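PDB 4AUR: LEOA from Escherichia coli, which is a bacterial dynamin-like GTPase of enterotoxigenic strains that probably binds and hydrolyses GTP. Local coordinates for residues L25-E30 with S557-Q562; I281-V286 with Q565-A570; A387-L392 with Q533-V538. All blocks are in the same frame, centred on the assembly; numbering follows the deposited sequence.

Interaction 1 (L25-E30 with S557-Q562); sequences LEMLGE and SLIQTQ
M27, E30, I559 and Q562 make the contact between the end of helix 3-30 and helix 547-567. The two segments run almost antiparallel, at 168°, with axes 9.9 Å apart at closest approach. M27 and I559 are the facing residues of the register.

The apolar part is M27 against I559. M27 CB lies 3.9 Å from I559 CG2, and the same methyl also sits near the backbone O of M27. M27 is a selenomethionine, and its chain bends twice. The bend at chi2 (-71°) carries the selenium over to the next turn of helix 547-567; the one at chi3 turns the methyl CE.

The second kind of contact uses the alkyl parts of polar side chains. M27 SE is 3.8 Å from Q562 CG, and the two side chains meet at an oblique angle. E30 CG is 3.7 Å from I559 CD1, and those two side chains cross at about a right angle. I559 is extended past CG1, which brings CD1 to E30. A bend at chi2 of E30 (70°) turns its carboxylate away from the partner helix.

Hydrogen bonds stay within each helix. On helix 547-567, T561 OG1 gives a bond of 2.9 Å to S557 O. This donor stands above the carbonyl plane, while T561 N comes from the opposite face, so two donors hold one oxygen. S557 OG bonds back to Q554 O. I559 also touches M31, just past the helix end, and L25 and L28 turn to the loop holding I33 and I35.

The contact therefore rests on van der Waals packing. One buried isoleucine lies at its centre, and polar side chains lend only their carbons at its margin, consistent with the carboxylate of exposed E30 remaining hydrated.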
ATOM      1  N   LEU A  25      -0.875 -11.275 -16.233  1.00 24.19           N
ATOM      2  CA  LEU A  25      -0.892 -12.690 -15.810  1.00 23.72           C
ATOM      3  C   LEU A  25       0.478 -13.280 -15.590  1.00 23.77           C
ATOM      4  O   LEU A  25       0.686 -14.042 -14.658  1.00 22.88           O
ATOM      5  CB  LEU A  25      -1.590 -13.539 -16.839  1.00 24.59           C
ATOM      6  CG  LEU A  25      -3.107 -13.386 -16.802  1.00 25.73           C
ATOM      7  CD1 LEU A  25      -3.737 -13.755 -18.137  1.00 25.58           C
ATOM      8  CD2 LEU A  25      -3.700 -14.219 -15.678  1.00 24.86           C
ATOM      9  N   GLU A  26       1.410 -12.955 -16.473  1.00 24.55           N
ATOM     10  CA  GLU A  26       2.792 -13.381 -16.305  1.00 25.40           C
ATOM     11  C   GLU A  26       3.379 -12.935 -14.954  1.00 26.28           C
ATOM     12  O   GLU A  26       4.205 -13.638 -14.385  1.00 27.86           O
ATOM     13  CB  GLU A  26       3.670 -12.822 -17.426  1.00 25.92           C
ATOM     14  CG  GLU A  26       3.415 -13.402 -18.803  1.00 25.91           C
ATOM     15  CD  GLU A  26       4.385 -12.873 -19.853  1.00 27.11           C
ATOM     16  OE1 GLU A  26       4.791 -11.687 -19.783  1.00 26.23           O
ATOM     17  OE2 GLU A  26       4.738 -13.657 -20.771  1.00 29.08           O
HETATM   18  N   MSE A  27       2.977 -11.764 -14.462  1.00 25.39           N
HETATM   19  CA  MSE A  27       3.525 -11.232 -13.221  1.00 24.21           C
HETATM   20  C   MSE A  27       2.907 -11.917 -12.044  1.00 24.51           C
HETATM   21  O   MSE A  27       3.621 -12.257 -11.120  1.00 25.99           O
HETATM   22  CB  MSE A  27       3.318  -9.741 -13.128  1.00 23.84           C
HETATM   23  CG  MSE A  27       4.113  -9.056 -14.212  1.00 25.18           C
HETATM   24 SE   MSE A  27       6.050  -9.114 -13.883  0.98 30.28          SE
HETATM   25  CE  MSE A  27       6.576 -10.754 -14.842  1.00 30.78           C
ATOM     26  N   LEU A  28       1.599 -12.145 -12.054  1.00 23.74           N
ATOM     27  CA  LEU A  28       0.972 -12.974 -11.014  1.00 24.30           C
ATOM     28  C   LEU A  28       1.639 -14.343 -10.948  1.00 25.72           C
ATOM     29  O   LEU A  28       1.984 -14.834  -9.879  1.00 26.88           O
ATOM     30  CB  LEU A  28      -0.524 -13.170 -11.273  1.00 23.50           C
ATOM     31  CG  LEU A  28      -1.382 -11.909 -11.306  1.00 22.87           C
ATOM     32  CD1 LEU A  28      -2.820 -12.248 -11.548  1.00 22.58           C
ATOM     33  CD2 LEU A  28      -1.277 -11.115 -10.016  1.00 23.47           C
ATOM     34  N   GLY A  29       1.829 -14.968 -12.100  1.00 27.73           N
ATOM     35  CA  GLY A  29       2.512 -16.253 -12.142  1.00 28.65           C
ATOM     36  C   GLY A  29       3.835 -16.105 -11.428  1.00 28.53           C
ATOM     37  O   GLY A  29       4.238 -16.962 -10.651  1.00 29.34           O
ATOM     38  N   GLU A  30       4.491 -14.984 -11.660  1.00 28.65           N
ATOM     39  CA  GLU A  30       5.783 -14.764 -11.074  1.00 31.05           C
ATOM     40  C   GLU A  30       5.746 -14.665  -9.546  1.00 30.53           C
ATOM     41  O   GLU A  30       6.736 -14.963  -8.908  1.00 30.59           O
ATOM     42  CB  GLU A  30       6.409 -13.526 -11.678  1.00 32.66           C
ATOM     43  CG  GLU A  30       7.883 -13.351 -11.361  1.00 37.07           C
ATOM     44  CD  GLU A  30       8.786 -14.354 -12.042  1.00 38.96           C
ATOM     45  OE1 GLU A  30       8.616 -14.595 -13.264  1.00 38.77           O
ATOM     46  OE2 GLU A  30       9.680 -14.875 -11.332  1.00 40.81           O
ATOM     47  N   SER A 557       8.262  -5.990  -5.251  1.00 18.57           N
ATOM     48  CA  SER A 557       8.208  -4.599  -5.637  1.00 18.94           C
ATOM     49  C   SER A 557       8.593  -4.445  -7.109  1.00 18.76           C
ATOM     50  O   SER A 557       7.946  -3.718  -7.852  1.00 20.56           O
ATOM     51  CB  SER A 557       9.106  -3.744  -4.755  1.00 19.24           C
ATOM     52  OG  SER A 557      10.454  -4.116  -4.965  1.00 20.32           O
ATOM     53  N   LEU A 558       9.645  -5.136  -7.505  1.00 17.44           N
ATOM     54  CA  LEU A 558      10.064  -5.212  -8.857  1.00 17.09           C
ATOM     55  C   LEU A 558       8.917  -5.695  -9.708  1.00 17.80           C
ATOM     56  O   LEU A 558       8.687  -5.181 -10.812  1.00 18.63           O
ATOM     57  CB  LEU A 558      11.220  -6.199  -8.966  1.00 17.47           C
ATOM     58  CG  LEU A 558      12.492  -5.943  -8.155  1.00 17.49           C
ATOM     59  CD1 LEU A 558      13.449  -7.099  -8.280  1.00 18.11           C
ATOM     60  CD2 LEU A 558      13.199  -4.693  -8.602  1.00 17.84           C
ATOM     61  N   ILE A 559       8.208  -6.691  -9.194  1.00 17.41           N
ATOM     62  CA  ILE A 559       7.027  -7.206  -9.844  1.00 18.44           C
ATOM     63  C   ILE A 559       5.877  -6.197  -9.957  1.00 19.29           C
ATOM     64  O   ILE A 559       5.287  -6.065 -11.031  1.00 19.96           O
ATOM     65  CB  ILE A 559       6.524  -8.502  -9.187  1.00 18.45           C
ATOM     66  CG1 ILE A 559       7.564  -9.614  -9.361  1.00 18.08           C
ATOM     67  CG2 ILE A 559       5.250  -8.947  -9.881  1.00 18.39           C
ATOM     68  CD1 ILE A 559       7.178 -10.898  -8.699  1.00 17.94           C
ATOM     69  N   GLN A 560       5.564  -5.477  -8.882  1.00 19.55           N
ATOM     70  CA  GLN A 560       4.457  -4.529  -8.909  1.00 19.74           C
ATOM     71  C   GLN A 560       4.750  -3.283  -9.774  1.00 21.71           C
ATOM     72  O   GLN A 560       3.844  -2.580 -10.247  1.00 22.34           O
ATOM     73  CB  GLN A 560       4.118  -4.128  -7.493  1.00 19.76           C
ATOM     74  CG  GLN A 560       2.952  -3.171  -7.361  1.00 19.72           C
ATOM     75  CD  GLN A 560       3.358  -1.728  -7.475  1.00 19.74           C
ATOM     76  OE1 GLN A 560       4.515  -1.384  -7.285  1.00 21.44           O
ATOM     77  NE2 GLN A 560       2.411  -0.876  -7.774  1.00 19.35           N
ATOM     78  N   THR A 561       6.020  -2.984  -9.970  1.00 22.77           N
ATOM     79  CA  THR A 561       6.370  -1.849 -10.771  1.00 23.26           C
ATOM     80  C   THR A 561       5.864  -2.111 -12.172  1.00 23.99           C
ATOM     81  O   THR A 561       5.271  -1.235 -12.798  1.00 24.83           O
ATOM     82  CB  THR A 561       7.883  -1.660 -10.797  1.00 24.07           C
ATOM     83  OG1 THR A 561       8.345  -1.367  -9.474  1.00 24.66           O
ATOM     84  CG2 THR A 561       8.256  -0.495 -11.722  1.00 25.67           C
ATOM     85  N   GLN A 562       6.094  -3.335 -12.642  1.00 24.46           N
ATOM     86  CA  GLN A 562       5.622  -3.795 -13.943  1.00 24.06           C
ATOM     87  C   GLN A 562       4.104  -3.850 -14.014  1.00 22.28           C
ATOM     88  O   GLN A 562       3.525  -3.449 -14.967  1.00 20.31           O
ATOM     89  CB  GLN A 562       6.205  -5.169 -14.214  1.00 25.81           C
ATOM     90  CG  GLN A 562       5.929  -5.735 -15.592  1.00 28.97           C
ATOM     91  CD  GLN A 562       6.632  -4.989 -16.712  1.00 31.96           C
ATOM     92  OE1 GLN A 562       6.312  -5.204 -17.873  1.00 38.38           O
ATOM     93  NE2 GLN A 562       7.589  -4.111 -16.374  1.00 33.25           N
TER

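Interaction 2 (I281-V286 with Q565-A570); sequences IVIQRV and QLMVPA
I283 O is held by T287 OG1 through a hydrogen bond, and V286 N adds a weak one of 3.4 Å. The methyl CE of M567, a selenomethionine, lies 3.9 Å from this same I283 O, as a packing neighbour.

The contact itself is apolar. I283 CG2 meets M567 CE at 3.4 Å, with M567 SE a little farther off. M567 CG is anti to its own backbone N (chi1 -174°). A bend at chi2 follows, then an extended last bond, and this sends SE and CE across to helix 275-343. V286 CG1 is 4.2 Å from M567 SE, and the two side chains run alongside each other, pointing opposite ways. The methyl group of M567 thus ends over I283, while the selenium also reaches V286, one turn on.

Helix 275-343 is a long helix of the dynamin-like helical domain. Here it packs against the last part of helix 547-567 and the residues that follow, close to the last modelled residues.

A570 CB adds a touch on I283 CD1 at 4.0 Å. A570 and P569 are poorly ordered, which makes this edge less certain. Helix 3-30 runs beside both segments: V282 packs on L21 and L25, and L566 packs on M24. R285 NE bonds to S417 O, which ties helix 275-343 to that residue.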
ATOM      1  N   ILE A 281     -11.383 -10.243 -12.919  1.00 27.23           N
ATOM      2  CA  ILE A 281     -10.709 -10.970 -11.848  1.00 27.03           C
ATOM      3  C   ILE A 281      -9.236 -10.593 -11.743  1.00 26.02           C
ATOM      4  O   ILE A 281      -8.726 -10.390 -10.653  1.00 26.15           O
ATOM      5  CB  ILE A 281     -10.857 -12.502 -12.005  1.00 26.53           C
ATOM      6  CG1 ILE A 281     -12.281 -12.934 -11.671  1.00 27.08           C
ATOM      7  CG2 ILE A 281      -9.921 -13.249 -11.078  1.00 26.21           C
ATOM      8  CD1 ILE A 281     -12.639 -14.301 -12.242  1.00 28.64           C
ATOM      9  N   VAL A 282      -8.549 -10.497 -12.866  1.00 24.61           N
ATOM     10  CA  VAL A 282      -7.133 -10.176 -12.836  1.00 24.20           C
ATOM     11  C   VAL A 282      -6.882  -8.788 -12.334  1.00 24.25           C
ATOM     12  O   VAL A 282      -6.025  -8.592 -11.512  1.00 26.31           O
ATOM     13  CB  VAL A 282      -6.499 -10.339 -14.213  1.00 24.04           C
ATOM     14  CG1 VAL A 282      -5.182  -9.640 -14.289  1.00 24.72           C
ATOM     15  CG2 VAL A 282      -6.281 -11.804 -14.504  1.00 24.86           C
ATOM     16  N   ILE A 283      -7.633  -7.815 -12.816  1.00 25.92           N
ATOM     17  CA  ILE A 283      -7.474  -6.451 -12.343  1.00 26.14           C
ATOM     18  C   ILE A 283      -7.838  -6.369 -10.874  1.00 26.46           C
ATOM     19  O   ILE A 283      -7.226  -5.626 -10.133  1.00 27.85           O
ATOM     20  CB  ILE A 283      -8.299  -5.469 -13.172  1.00 25.77           C
ATOM     21  CG1 ILE A 283      -7.741  -5.405 -14.593  1.00 25.71           C
ATOM     22  CG2 ILE A 283      -8.256  -4.074 -12.586  1.00 25.74           C
ATOM     23  CD1 ILE A 283      -8.493  -4.456 -15.494  1.00 24.27           C
ATOM     24  N   GLN A 284      -8.799  -7.152 -10.437  1.00 27.70           N
ATOM     25  CA  GLN A 284      -9.089  -7.214  -9.001  1.00 32.79           C
ATOM     26  C   GLN A 284      -7.921  -7.722  -8.152  1.00 29.22           C
ATOM     27  O   GLN A 284      -7.703  -7.244  -7.080  1.00 29.14           O
ATOM     28  CB  GLN A 284     -10.297  -8.095  -8.709  1.00 38.11           C
ATOM     29  CG  GLN A 284     -11.647  -7.398  -8.756  1.00 43.14           C
ATOM     30  CD  GLN A 284     -12.775  -8.352  -8.345  1.00 51.17           C
ATOM     31  OE1 GLN A 284     -12.656  -9.093  -7.342  1.00 47.09           O
ATOM     32  NE2 GLN A 284     -13.868  -8.357  -9.128  1.00 51.06           N
ATOM     33  N   ARG A 285      -7.191  -8.706  -8.628  1.00 29.89           N
ATOM     34  CA  ARG A 285      -6.172  -9.336  -7.823  1.00 29.98           C
ATOM     35  C   ARG A 285      -4.972  -8.427  -7.794  1.00 28.86           C
ATOM     36  O   ARG A 285      -4.206  -8.469  -6.862  1.00 32.23           O
ATOM     37  CB  ARG A 285      -5.836 -10.716  -8.388  1.00 31.21           C
ATOM     38  CG  ARG A 285      -4.850 -11.554  -7.590  1.00 36.21           C
ATOM     39  CD  ARG A 285      -5.337 -11.977  -6.209  1.00 39.23           C
ATOM     40  NE  ARG A 285      -4.268 -12.645  -5.459  1.00 40.36           N
ATOM     41  CZ  ARG A 285      -4.083 -13.969  -5.374  1.00 43.75           C
ATOM     42  NH1 ARG A 285      -4.896 -14.824  -5.980  1.00 47.42           N
ATOM     43  NH2 ARG A 285      -3.062 -14.462  -4.663  1.00 45.79           N
ATOM     44  N   VAL A 286      -4.827  -7.581  -8.800  1.00 26.85           N
ATOM     45  CA  VAL A 286      -3.657  -6.747  -8.930  1.00 25.27           C
ATOM     46  C   VAL A 286      -3.832  -5.523  -8.070  1.00 24.55           C
ATOM     47  O   VAL A 286      -2.901  -5.052  -7.451  1.00 23.89           O
ATOM     48  CB  VAL A 286      -3.501  -6.260 -10.375  1.00 26.20           C
ATOM     49  CG1 VAL A 286      -2.334  -5.289 -10.488  1.00 26.44           C
ATOM     50  CG2 VAL A 286      -3.317  -7.426 -11.328  1.00 26.38           C
ATOM     51  N   GLN A 565       2.636  -0.447 -14.413  1.00 24.61           N
ATOM     52  CA  GLN A 565       2.805  -0.060 -15.786  1.00 26.27           C
ATOM     53  C   GLN A 565       1.727  -0.650 -16.672  1.00 26.46           C
ATOM     54  O   GLN A 565       1.184   0.032 -17.552  1.00 29.19           O
ATOM     55  CB  GLN A 565       4.173  -0.484 -16.276  1.00 28.28           C
ATOM     56  CG  GLN A 565       4.392  -0.277 -17.755  1.00 32.75           C
ATOM     57  CD  GLN A 565       5.854  -0.398 -18.145  1.00 39.37           C
ATOM     58  OE1 GLN A 565       6.212  -1.192 -19.034  1.00 43.48           O
ATOM     59  NE2 GLN A 565       6.717   0.387 -17.484  1.00 39.06           N
ATOM     60  N   LEU A 566       1.412  -1.914 -16.463  1.00 25.61           N
ATOM     61  CA  LEU A 566       0.490  -2.600 -17.359  1.00 26.79           C
ATOM     62  C   LEU A 566      -0.924  -2.115 -17.162  1.00 26.86           C
ATOM     63  O   LEU A 566      -1.785  -2.280 -18.020  1.00 27.70           O
ATOM     64  CB  LEU A 566       0.566  -4.107 -17.140  1.00 26.16           C
ATOM     65  CG  LEU A 566       1.900  -4.730 -17.574  1.00 25.11           C
ATOM     66  CD1 LEU A 566       2.073  -6.106 -16.982  1.00 24.61           C
ATOM     67  CD2 LEU A 566       2.015  -4.793 -19.084  1.00 26.60           C
HETATM   68  N   MSE A 567      -1.125  -1.479 -16.029  1.00 28.78           N
HETATM   69  CA  MSE A 567      -2.425  -1.169 -15.512  1.00 32.20           C
HETATM   70  C   MSE A 567      -2.830   0.239 -15.840  1.00 35.95           C
HETATM   71  O   MSE A 567      -3.984   0.590 -15.697  1.00 38.50           O
HETATM   72  CB  MSE A 567      -2.232  -1.466 -14.020  1.00 32.99           C
HETATM   73  CG  MSE A 567      -3.481  -1.373 -13.195  1.00 34.73           C
HETATM   74 SE   MSE A 567      -4.467  -3.064 -13.297  0.79 38.34          SE
HETATM   75  CE  MSE A 567      -5.410  -2.531 -11.652  1.00 37.35           C
ATOM     76  N   VAL A 568      -1.892   1.062 -16.300  1.00 44.24           N
ATOM     77  CA  VAL A 568      -2.181   2.463 -16.610  1.00 48.61           C
ATOM     78  C   VAL A 568      -3.239   2.545 -17.708  1.00 55.39           C
ATOM     79  O   VAL A 568      -4.253   3.249 -17.545  1.00 55.07           O
ATOM     80  CB  VAL A 568      -0.899   3.250 -17.008  1.00 50.24           C
ATOM     81  CG1 VAL A 568      -1.216   4.462 -17.880  1.00 50.37           C
ATOM     82  CG2 VAL A 568      -0.135   3.695 -15.769  1.00 49.49           C
ATOM     83  N   PRO A 569      -3.010   1.836 -18.833  1.00 60.29           N
ATOM     84  CA  PRO A 569      -4.047   1.858 -19.861  1.00 63.60           C
ATOM     85  C   PRO A 569      -5.432   1.472 -19.316  1.00 68.93           C
ATOM     86  O   PRO A 569      -6.422   2.131 -19.639  1.00 74.11           O
ATOM     87  CB  PRO A 569      -3.553   0.840 -20.894  1.00 62.61           C
ATOM     88  CG  PRO A 569      -2.084   0.683 -20.663  1.00 60.57           C
ATOM     89  CD  PRO A 569      -1.738   1.264 -19.325  1.00 60.02           C
ATOM     90  N   ALA A 570      -5.491   0.439 -18.473  1.00 76.84           N
ATOM     91  CA  ALA A 570      -6.774  -0.074 -17.955  1.00 83.68           C
ATOM     92  C   ALA A 570      -7.524   0.944 -17.070  1.00 85.61           C
ATOM     93  O   ALA A 570      -8.744   0.843 -16.918  1.00 91.65           O
ATOM     94  CB  ALA A 570      -6.568  -1.396 -17.221  1.00 80.96           C
TER

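Interaction 3 (A387-L392 with Q533-V538)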
ATOM      1  N   ALA A 387      19.878   3.876  34.655  1.00 28.36           N
ATOM      2  CA  ALA A 387      18.766   4.607  34.070  1.00 28.22           C
ATOM      3  C   ALA A 387      18.956   4.831  32.581  1.00 28.72           C
ATOM      4  O   ALA A 387      17.971   4.950  31.865  1.00 31.06           O
ATOM      5  CB  ALA A 387      18.565   5.939  34.776  1.00 28.01           C
ATOM      6  N   VAL A 388      20.203   4.912  32.122  1.00 28.33           N
ATOM      7  CA  VAL A 388      20.503   5.053  30.697  1.00 29.48           C
ATOM      8  C   VAL A 388      20.042   3.807  29.958  1.00 30.55           C
ATOM      9  O   VAL A 388      19.379   3.879  28.924  1.00 30.24           O
ATOM     10  CB  VAL A 388      22.018   5.271  30.453  1.00 30.74           C
ATOM     11  CG1 VAL A 388      22.431   4.968  29.006  1.00 30.19           C
ATOM     12  CG2 VAL A 388      22.402   6.702  30.823  1.00 31.49           C
ATOM     13  N   SER A 389      20.391   2.661  30.510  1.00 29.83           N
ATOM     14  CA  SER A 389      20.027   1.401  29.921  1.00 30.91           C
ATOM     15  C   SER A 389      18.516   1.188  29.982  1.00 32.08           C
ATOM     16  O   SER A 389      17.944   0.441  29.174  1.00 32.54           O
ATOM     17  CB  SER A 389      20.744   0.266  30.643  1.00 30.76           C
ATOM     18  OG  SER A 389      19.944  -0.167  31.704  1.00 34.49           O
ATOM     19  N   GLN A 390      17.865   1.845  30.932  1.00 30.88           N
ATOM     20  CA  GLN A 390      16.440   1.767  31.002  1.00 32.64           C
ATOM     21  C   GLN A 390      15.758   2.599  29.935  1.00 31.67           C
ATOM     22  O   GLN A 390      14.730   2.198  29.427  1.00 33.52           O
ATOM     23  CB  GLN A 390      15.924   2.185  32.368  1.00 34.75           C
ATOM     24  CG  GLN A 390      14.561   1.564  32.685  1.00 37.38           C
ATOM     25  CD  GLN A 390      14.661   0.180  33.320  1.00 38.43           C
ATOM     26  OE1 GLN A 390      15.724  -0.259  33.779  1.00 39.50           O
ATOM     27  NE2 GLN A 390      13.538  -0.507  33.363  1.00 41.38           N
ATOM     28  N   ARG A 391      16.304   3.760  29.615  1.00 31.28           N
ATOM     29  CA  ARG A 391      15.754   4.575  28.539  1.00 31.93           C
ATOM     30  C   ARG A 391      15.970   3.929  27.182  1.00 31.53           C
ATOM     31  O   ARG A 391      15.186   4.133  26.265  1.00 33.60           O
ATOM     32  CB  ARG A 391      16.354   5.974  28.535  1.00 35.53           C
ATOM     33  CG  ARG A 391      15.639   6.909  29.491  1.00 39.53           C
ATOM     34  CD  ARG A 391      16.202   8.323  29.464  1.00 42.74           C
ATOM     35  NE  ARG A 391      17.208   8.512  30.509  1.00 44.59           N
ATOM     36  CZ  ARG A 391      18.515   8.625  30.306  1.00 45.50           C
ATOM     37  NH1 ARG A 391      19.041   8.585  29.074  1.00 44.00           N
ATOM     38  NH2 ARG A 391      19.301   8.778  31.363  1.00 44.63           N
ATOM     39  N   LEU A 392      17.032   3.152  27.055  1.00 29.48           N
ATOM     40  CA  LEU A 392      17.293   2.454  25.826  1.00 28.72           C
ATOM     41  C   LEU A 392      16.291   1.316  25.654  1.00 28.35           C
ATOM     42  O   LEU A 392      15.742   1.150  24.581  1.00 29.65           O
ATOM     43  CB  LEU A 392      18.742   1.946  25.793  1.00 28.36           C
ATOM     44  CG  LEU A 392      19.102   0.763  24.892  1.00 27.59           C
ATOM     45  CD1 LEU A 392      18.836   1.084  23.433  1.00 27.78           C
ATOM     46  CD2 LEU A 392      20.563   0.417  25.113  1.00 27.19           C
ATOM     47  N   GLN A 533      24.970  -4.535  26.242  1.00 31.44           N
ATOM     48  CA  GLN A 533      25.509  -5.527  25.321  1.00 32.05           C
ATOM     49  C   GLN A 533      24.438  -6.601  25.054  1.00 31.26           C
ATOM     50  O   GLN A 533      24.221  -7.037  23.908  1.00 27.51           O
ATOM     51  CB  GLN A 533      26.793  -6.137  25.859  1.00 34.69           C
ATOM     52  CG  GLN A 533      27.307  -7.334  25.059  1.00 37.80           C
ATOM     53  CD  GLN A 533      28.742  -7.699  25.419  1.00 40.70           C
ATOM     54  OE1 GLN A 533      29.011  -8.783  25.942  1.00 46.63           O
ATOM     55  NE2 GLN A 533      29.667  -6.789  25.152  1.00 39.34           N
ATOM     56  N   GLN A 534      23.747  -6.995  26.112  1.00 29.84           N
ATOM     57  CA  GLN A 534      22.734  -8.015  25.993  1.00 30.70           C
ATOM     58  C   GLN A 534      21.634  -7.604  25.016  1.00 28.77           C
ATOM     59  O   GLN A 534      21.281  -8.377  24.149  1.00 30.15           O
ATOM     60  CB  GLN A 534      22.196  -8.393  27.377  1.00 32.31           C
ATOM     61  CG  GLN A 534      23.197  -9.218  28.169  1.00 33.64           C
ATOM     62  CD  GLN A 534      22.918  -9.276  29.665  1.00 37.15           C
ATOM     63  OE1 GLN A 534      21.901  -8.760  30.165  1.00 37.36           O
ATOM     64  NE2 GLN A 534      23.845  -9.922  30.405  1.00 38.58           N
HETATM   65  N   MSE A 535      21.131  -6.382  25.125  1.00 27.69           N
HETATM   66  CA  MSE A 535      20.156  -5.866  24.175  1.00 27.28           C
HETATM   67  C   MSE A 535      20.715  -5.751  22.782  1.00 27.47           C
HETATM   68  O   MSE A 535      19.990  -5.850  21.826  1.00 29.13           O
HETATM   69  CB  MSE A 535      19.703  -4.471  24.560  1.00 28.02           C
HETATM   70  CG  MSE A 535      18.870  -4.488  25.831  1.00 30.70           C
HETATM   71 SE   MSE A 535      18.196  -2.709  26.387  1.00 33.79          SE
HETATM   72  CE  MSE A 535      19.139  -2.579  28.112  1.00 34.52           C
ATOM     73  N   GLU A 536      21.997  -5.495  22.638  1.00 28.10           N
ATOM     74  CA  GLU A 536      22.578  -5.376  21.323  1.00 29.44           C
ATOM     75  C   GLU A 536      22.519  -6.728  20.605  1.00 31.41           C
ATOM     76  O   GLU A 536      22.176  -6.804  19.421  1.00 31.29           O
ATOM     77  CB  GLU A 536      24.015  -4.881  21.417  1.00 29.88           C
ATOM     78  CG  GLU A 536      24.839  -5.175  20.183  1.00 30.73           C
ATOM     79  CD  GLU A 536      26.175  -4.484  20.204  1.00 29.52           C
ATOM     80  OE1 GLU A 536      27.079  -4.976  20.919  1.00 27.20           O
ATOM     81  OE2 GLU A 536      26.305  -3.453  19.490  1.00 29.94           O
ATOM     82  N   GLN A 537      22.874  -7.775  21.338  1.00 32.14           N
ATOM     83  CA  GLN A 537      22.715  -9.170  20.915  1.00 33.92           C
ATOM     84  C   GLN A 537      21.300  -9.461  20.377  1.00 32.21           C
ATOM     85  O   GLN A 537      21.121  -9.929  19.244  1.00 32.08           O
ATOM     86  CB  GLN A 537      22.981 -10.043  22.128  1.00 39.78           C
ATOM     87  CG  GLN A 537      23.708 -11.350  21.927  1.00 45.79           C
ATOM     88  CD  GLN A 537      23.750 -12.130  23.247  1.00 52.73           C
ATOM     89  OE1 GLN A 537      23.852 -11.544  24.347  1.00 55.59           O
ATOM     90  NE2 GLN A 537      23.647 -13.456  23.150  1.00 56.55           N
ATOM     91  N   VAL A 538      20.294  -9.131  21.171  1.00 29.32           N
ATOM     92  CA  VAL A 538      18.915  -9.333  20.764  1.00 27.57           C
ATOM     93  C   VAL A 538      18.592  -8.568  19.522  1.00 28.18           C
ATOM     94  O   VAL A 538      17.895  -9.056  18.662  1.00 31.52           O
ATOM     95  CB  VAL A 538      17.936  -8.839  21.826  1.00 27.55           C
ATOM     96  CG1 VAL A 538      16.491  -8.968  21.336  1.00 27.75           C
ATOM     97  CG2 VAL A 538      18.172  -9.577  23.144  1.00 27.42           C
TER
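No flat group lies between M535 and its partners L392 and S389. Among the flat groups, the guanidinium of R391 has one face over its own helix. A387 O stands 3.7 Å above that plane and V388 CA 3.8 Å, both nearer its border than its middle. R391 NH1 also has a long, weak ion pair with E320.

The contact is carried by M535, a selenomethionine. Its chain is extended through chi2 (-179°), which holds the selenium well out from helix 530-544; the bend at chi3 then turns CE to S389. M535 SE lies 3.9 Å from L392 CG and slightly farther from L392 CD2. The two side chains reach toward each other tip to tip. Beyond the bend, M535 CE rests 3.4 Å from the backbone O of S389 and 4.1 Å from S389 CB, by packing alone. The hydroxyl of S389 is used on its own helix, where OG bonds to T386 O. All three touching residues are buried.

Helix 368-408 and helix 530-544 are joined here inside the dynamin-like helical domain. I532, one turn before M535 on its helix, touches both S389 and L392. Helix 275-343 lies along another side: L392 packs on D313 and S317, and E536 forms a salt bridge with R318. Helix 430-447 covers Q534 and V538 through L447, so four helices meet around this contact.

Interactions 1 and 2 are neighbours, with centres 11 Å apart, and they share helix 547-567. L25 of the first packs on V282 of the second, CD2 to CG2, at 3.7 Å. Along the chain their segments alternate. Interaction 3 lies much farther along the elongated molecule, about 42 Å from interaction 1 and 47 Å from interaction 2, centre to centre. It is nested inside the loops that both of them close. Helix 275-343 supplies a segment to interaction 2 and also flanks interaction 3. The N-terminal helix 3-30 and the C-terminal helix 547-567 are thus brought together with this long helix, while interaction 3 ties helices within the dynamin-like helical domain.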